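Local coordinates for protein short afifavidin (Afifella pfennigii, PDB 6HDT) that binds biotin and 2-iminobiotin in strong non-covalent complexes as a dimeric avidin, its exact biological role remaining obscure, at residues Y59-L64 with I70-A75. Sequence-based numbering, arbitrary orientation.
Sequences YPLVGL and IGFTVA
Leu61 and Phe72 carry the tight side of this antiparallel hairpin, in which neighbouring strands of the avidin barrel divide their residues between two environments. The two delta methyls of Leu61 do the touching: CD1 lies 3.7 Å from Phe72 CB, while CD2 reaches the ring at CD2 of Phe72, 3.8 Å away. With chi1 of 54°, CG of Phe72 sits between its own backbone N and carbonyl carbon, which carries the ring across the leucine branches at a slant; its other contacts include Trp89 and Met31. Further along, Val74 spreads its methyls over the partner strand, CG2 against Leu61 CB at 3.5 Å and CG1 against Tyr59 CB at 3.6 Å; its side chain also touches Tyr45, a probable biotin-binding residue. Opposite Phe72 stands Gly63, whose bare CA comes within 3.0 Å of Gly71 O in a CA-H...O contact.

The other face, with Val62, Leu64 and Thr73, is looser across the hairpin and packs against the second subunit: Val62 meets Leu64 of that chain, and Leu64 meets its Pro60. Here water enters, one molecule donating to Val62 O and accepting from Thr73 OG1 at 2.7 Å, the hydroxyl also being bonded to Ser88. Between the faces, Val62 and Thr73 exchange two nearly straight backbone bonds, as Leu64 and Gly71 do less evenly, with Leu64 N to Gly71 O bent to 144°. Beyond Val62 the ladder gives way to a second water, which donates to Pro60 O at 2.6 Å and to Ala75 O at 2.8 Å. The chemistry thus implies a wall whose apolar inner face rests on direct contact, while backbone bonds, Ser88 and two waters serve polar atoms between the strands and towards the second subunit.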
loop_
_atom_site.group_PDB
_atom_site.type_symbol
_atom_site.label_atom_id
_atom_site.label_comp_id
_atom_site.label_asym_id
_atom_site.label_seq_id
_atom_site.Cartn_x
_atom_site.Cartn_y
_atom_site.Cartn_z
ATOM N N TYR A 59 14.734 2.762 -2.269
ATOM C CA TYR A 59 14.013 2.066 -1.202
ATOM C C TYR A 59 13.099 0.996 -1.792
ATOM O O TYR A 59 12.498 1.179 -2.876
ATOM C CB TYR A 59 13.232 3.058 -0.353
ATOM C CG TYR A 59 14.145 3.919 0.469
ATOM C CD1 TYR A 59 14.752 5.050 -0.061
ATOM C CD2 TYR A 59 14.442 3.572 1.787
ATOM C CE1 TYR A 59 15.642 5.826 0.699
ATOM C CE2 TYR A 59 15.300 4.354 2.545
ATOM C CZ TYR A 59 15.906 5.467 1.996
ATOM O OH TYR A 59 16.759 6.232 2.771
ATOM N N PRO A 60 13.002 -0.150 -1.112
ATOM C CA PRO A 60 12.112 -1.211 -1.590
ATOM C C PRO A 60 10.661 -0.748 -1.659
ATOM O O PRO A 60 10.209 0.059 -0.844
ATOM C CB PRO A 60 12.297 -2.337 -0.563
ATOM C CG PRO A 60 13.563 -2.003 0.164
ATOM C CD PRO A 60 13.682 -0.517 0.145
ATOM N N LEU A 61 9.945 -1.233 -2.671
ATOM C CA LEU A 61 8.506 -0.996 -2.745
ATOM C C LEU A 61 7.753 -2.307 -3.008
ATOM O O LEU A 61 8.259 -3.188 -3.708
ATOM C CB LEU A 61 8.181 0.138 -3.719
ATOM C CG LEU A 61 7.787 0.004 -5.188
ATOM C CD1 LEU A 61 6.509 -0.770 -5.465
ATOM C CD2 LEU A 61 7.653 1.413 -5.729
ATOM N N VAL A 62 6.580 -2.444 -2.364
ATOM C CA VAL A 62 5.691 -3.603 -2.563
ATOM C C VAL A 62 4.241 -3.182 -2.659
ATOM O O VAL A 62 3.819 -2.231 -2.032
ATOM C CB VAL A 62 5.843 -4.670 -1.464
ATOM C CG1 VAL A 62 7.301 -5.088 -1.352
ATOM C CG2 VAL A 62 5.280 -4.189 -0.141
ATOM N N GLY A 63 3.476 -3.866 -3.500
ATOM C CA GLY A 63 2.086 -3.497 -3.648
ATOM C C GLY A 63 1.303 -4.570 -4.353
ATOM O O GLY A 63 1.767 -5.712 -4.509
ATOM N N LEU A 64 0.094 -4.190 -4.745
ATOM C CA LEU A 64 -0.770 -5.029 -5.555
ATOM C C LEU A 64 -1.436 -4.184 -6.621
ATOM O O LEU A 64 -1.528 -2.979 -6.524
ATOM C CB LEU A 64 -1.849 -5.692 -4.709
ATOM C CG LEU A 64 -1.352 -6.676 -3.650
ATOM C CD1 LEU A 64 -2.436 -6.933 -2.610
ATOM C CD2 LEU A 64 -0.829 -7.954 -4.282
ATOM N N ILE A 70 -3.670 0.476 -8.853
ATOM C CA ILE A 70 -2.473 0.079 -8.154
ATOM C C ILE A 70 -2.403 0.695 -6.768
ATOM O O ILE A 70 -2.923 1.768 -6.530
ATOM C CB ILE A 70 -1.231 0.459 -8.975
ATOM C CG1 ILE A 70 0.032 -0.247 -8.434
ATOM C CG2 ILE A 70 -1.068 1.956 -9.060
ATOM C CD1 ILE A 70 1.207 -0.181 -9.403
ATOM N N GLY A 71 -1.736 -0.022 -5.874
ATOM C CA GLY A 71 -1.360 0.529 -4.570
ATOM C C GLY A 71 -0.026 -0.044 -4.180
ATOM O O GLY A 71 0.244 -1.222 -4.445
ATOM N N PHE A 72 0.812 0.784 -3.556
ATOM C CA PHE A 72 2.122 0.318 -3.148
ATOM C C PHE A 72 2.667 1.109 -1.985
ATOM O O PHE A 72 2.308 2.260 -1.757
ATOM C CB PHE A 72 3.136 0.312 -4.293
ATOM C CG PHE A 72 3.279 1.635 -5.003
ATOM C CD1 PHE A 72 2.501 1.943 -6.110
ATOM C CD2 PHE A 72 4.234 2.544 -4.607
ATOM C CE1 PHE A 72 2.646 3.152 -6.758
ATOM C CE2 PHE A 72 4.382 3.763 -5.240
ATOM C CZ PHE A 72 3.587 4.066 -6.346
ATOM N N THR A 73 3.530 0.435 -1.237
ATOM C CA THR A 73 4.089 0.996 -0.009
ATOM C C THR A 73 5.605 1.012 -0.041
ATOM O O THR A 73 6.205 0.103 -0.592
ATOM C CB THR A 73 3.606 0.187 1.193
ATOM O OG1 THR A 73 2.192 0.278 1.261
ATOM C CG2 THR A 73 4.197 0.687 2.506
ATOM N N VAL A 74 6.207 2.043 0.555
ATOM C CA VAL A 74 7.653 2.142 0.757
ATOM C C VAL A 74 7.898 2.461 2.249
ATOM O O VAL A 74 7.382 3.442 2.800
ATOM C CB VAL A 74 8.284 3.257 -0.085
ATOM C CG1 VAL A 74 9.732 3.509 0.336
ATOM C CG2 VAL A 74 8.186 2.949 -1.561
ATOM N N ALA A 75 8.682 1.610 2.880
ATOM C CA ALA A 75 9.161 1.872 4.232
ATOM C C ALA A 75 10.538 2.564 4.144
ATOM O O ALA A 75 11.452 2.042 3.482
ATOM C CB ALA A 75 9.270 0.559 4.963
HETATM O O HOH W 1 10.778 -0.068 1.713
HETATM O O HOH W 2 1.386 -1.908 -0.139
#